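Local atomic coordinates of enoyl-CoA hydratase/carnithine racemase (Thermus thermophilus JL-18, PDB entry 6SL9), a protein that probably isomerises CoA thioesters in phenylacetic acid catabolism to form oxepin-CoA, as a crotonase-type member of the enoyl-CoA hydratase/isomerase family. Residues 190-193 with 194-198. Residues are numbered along the deposited sequence; the frame is centred on the assembly and turned at random.
Sequences ALSL and AKELA
The flat peptide carbonyl of Leu-191 meets Lys-195 one turn further along the helix: Lys-195 N donates to Leu-191 O at 2.8 Å. The lysine's CB and CG lie by the same oxygen, with CG 3.4 Å from Leu-191 O. Ser-192 O likewise receives Glu-196 N, and Glu-196 CG packs by Ser-192 O at 3.3 Å, with the carboxylate OE2 4.4 Å from Ser-192 OG. Leu-193 O takes Leu-197 N at 2.9 Å, while Leu-197 CG sits 3.5 Å from Leu-193 O. With the bond from Ala-194 N to Ala-190 O, these make four successive i to i+4 bonds, the alpha-helical pattern.

Side chains join the same turns. Leu-191 holds CG anti to its backbone N (chi1 -173°) and thus beside its carbonyl carbon, on the side where the extended lysine chain of the next turn passes obliquely; its CG is 3.9 Å from Lys-195 CE. On the buried side, Leu-193 CG touches Leu-197 CD1 at 4.2 Å. Helix 186-197 lies against the central mixed sheet of this crotonase-family subunit: Leu-191 and Ala-194 pack on Val-14 in strand 14-19, Leu-193 and Leu-197 on Leu-119 in strand 119-123. Leu-197 also meets Leu-162 of a neighbouring subunit, extending the apolar seam into the assembly. Lys-195 NZ forms a long, weak ion pair with Asp-12.

An alanine in place of Lys-195 would probably leave a gap beside Leu-191 CG and CD2, and Asp-12 without this weak charge partner. The chemistry is that of an amphipathic helix: leucines and alanines face the sheet, the serine and glutamate lie on the exposed side, and the lysine bridges the two, its methylenes on leucine and its ammonium weakly paired with Asp-12.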
ATOM      1  N   ALA A 190     -10.710 -22.419  11.684  1.00 13.34           N
ATOM      2  CA  ALA A 190     -10.471 -21.103  12.318  1.00 13.57           C
ATOM      3  C   ALA A 190     -10.100 -21.352  13.779  1.00 12.59           C
ATOM      4  O   ALA A 190      -9.230 -20.679  14.321  1.00 12.65           O
ATOM      5  CB  ALA A 190     -11.705 -20.227  12.190  1.00 14.07           C
ATOM      6  N   LEU A 191     -10.777 -22.290  14.441  1.00 13.72           N
ATOM      7  CA  LEU A 191     -10.466 -22.598  15.856  1.00 14.69           C
ATOM      8  C   LEU A 191      -9.060 -23.197  15.975  1.00 15.03           C
ATOM      9  O   LEU A 191      -8.356 -22.879  16.916  1.00 15.55           O
ATOM     10  CB  LEU A 191     -11.525 -23.482  16.484  1.00 16.98           C
ATOM     11  CG  LEU A 191     -11.349 -23.677  17.966  1.00 20.17           C
ATOM     12  CD1 LEU A 191     -11.409 -22.382  18.764  1.00 27.10           C
ATOM     13  CD2 LEU A 191     -12.416 -24.623  18.467  1.00 25.48           C
ATOM     14  N   SER A 192      -8.675 -24.080  15.076  1.00 14.77           N
ATOM     15  CA  SER A 192      -7.317 -24.677  15.104  1.00 16.57           C
ATOM     16  C   SER A 192      -6.297 -23.545  15.019  1.00 15.21           C
ATOM     17  O   SER A 192      -5.296 -23.558  15.768  1.00 16.29           O
ATOM     18  CB  SER A 192      -7.168 -25.656  13.945  1.00 19.89           C
ATOM     19  OG  SER A 192      -5.871 -26.175  13.947  1.00 26.25           O
ATOM     20  N   LEU A 193      -6.485 -22.607  14.086  1.00 14.38           N
ATOM     21  CA  LEU A 193      -5.508 -21.505  13.940  1.00 14.43           C
ATOM     22  C   LEU A 193      -5.520 -20.639  15.215  1.00 13.40           C
ATOM     23  O   LEU A 193      -4.471 -20.277  15.731  1.00 13.55           O
ATOM     24  CB  LEU A 193      -5.888 -20.676  12.711  1.00 13.36           C
ATOM     25  CG  LEU A 193      -5.072 -19.397  12.488  1.00 15.28           C
ATOM     26  CD1 LEU A 193      -3.622 -19.733  12.329  1.00 17.80           C
ATOM     27  CD2 LEU A 193      -5.568 -18.615  11.294  1.00 18.01           C
ATOM     28  N   ALA A 194      -6.683 -20.291  15.736  1.00 12.74           N
ATOM     29  CA  ALA A 194      -6.777 -19.502  16.973  1.00 12.01           C
ATOM     30  C   ALA A 194      -6.088 -20.220  18.125  1.00 12.02           C
ATOM     31  O   ALA A 194      -5.412 -19.577  18.917  1.00 12.63           O
ATOM     32  CB  ALA A 194      -8.216 -19.167  17.263  1.00 11.89           C
ATOM     33  N   LYS A 195      -6.220 -21.543  18.218  1.00 13.14           N
ATOM     34  CA  LYS A 195      -5.560 -22.303  19.298  1.00 13.02           C
ATOM     35  C   LYS A 195      -4.044 -22.253  19.133  1.00 14.68           C
ATOM     36  O   LYS A 195      -3.331 -22.227  20.122  1.00 16.04           O
ATOM     37  CB  LYS A 195      -6.111 -23.721  19.369  1.00 15.74           C
ATOM     38  CG  LYS A 195      -7.466 -23.816  20.048  1.00 17.28           C
ATOM     39  CD  LYS A 195      -7.978 -25.253  20.062  1.00 22.48           C
ATOM     40  CE  LYS A 195      -9.284 -25.396  20.804  1.00 27.80           C
ATOM     41  NZ  LYS A 195      -9.672 -26.807  20.998  1.00 37.65           N
ATOM     42  N   GLU A 196      -3.558 -22.286  17.906  1.00 14.53           N
ATOM     43  CA  GLU A 196      -2.105 -22.189  17.647  1.00 14.82           C
ATOM     44  C   GLU A 196      -1.650 -20.812  18.102  1.00 13.29           C
ATOM     45  O   GLU A 196      -0.647 -20.701  18.797  1.00 15.10           O
ATOM     46  CB  GLU A 196      -1.791 -22.375  16.166  1.00 19.37           C
ATOM     47  CG  GLU A 196      -1.971 -23.763  15.579  1.00 27.46           C
ATOM     48  CD  GLU A 196      -1.403 -23.937  14.173  1.00 42.15           C
ATOM     49  OE1 GLU A 196      -0.706 -23.001  13.679  1.00 45.83           O
ATOM     50  OE2 GLU A 196      -1.624 -25.031  13.589  1.00 54.62           O
ATOM     51  N   LEU A 197      -2.397 -19.767  17.742  1.00 11.77           N
ATOM     52  CA  LEU A 197      -2.032 -18.403  18.178  1.00 11.27           C
ATOM     53  C   LEU A 197      -2.086 -18.285  19.689  1.00 10.72           C
ATOM     54  O   LEU A 197      -1.311 -17.580  20.258  1.00 11.63           O
ATOM     55  CB  LEU A 197      -2.923 -17.362  17.498  1.00 11.37           C
ATOM     56  CG  LEU A 197      -2.717 -17.251  15.983  1.00 13.17           C
ATOM     57  CD1 LEU A 197      -3.885 -16.558  15.339  1.00 15.47           C
ATOM     58  CD2 LEU A 197      -1.424 -16.490  15.671  1.00 16.06           C
ATOM     59  N   ALA A 198      -3.011 -18.975  20.338  1.00 12.08           N
ATOM     60  CA  ALA A 198      -3.154 -18.929  21.793  1.00 12.30           C
ATOM     61  C   ALA A 198      -1.975 -19.630  22.497  1.00 13.22           C
ATOM     62  O   ALA A 198      -1.867 -19.498  23.710  1.00 14.93           O
ATOM     63  CB  ALA A 198      -4.439 -19.602  22.181  1.00 12.87           C
TER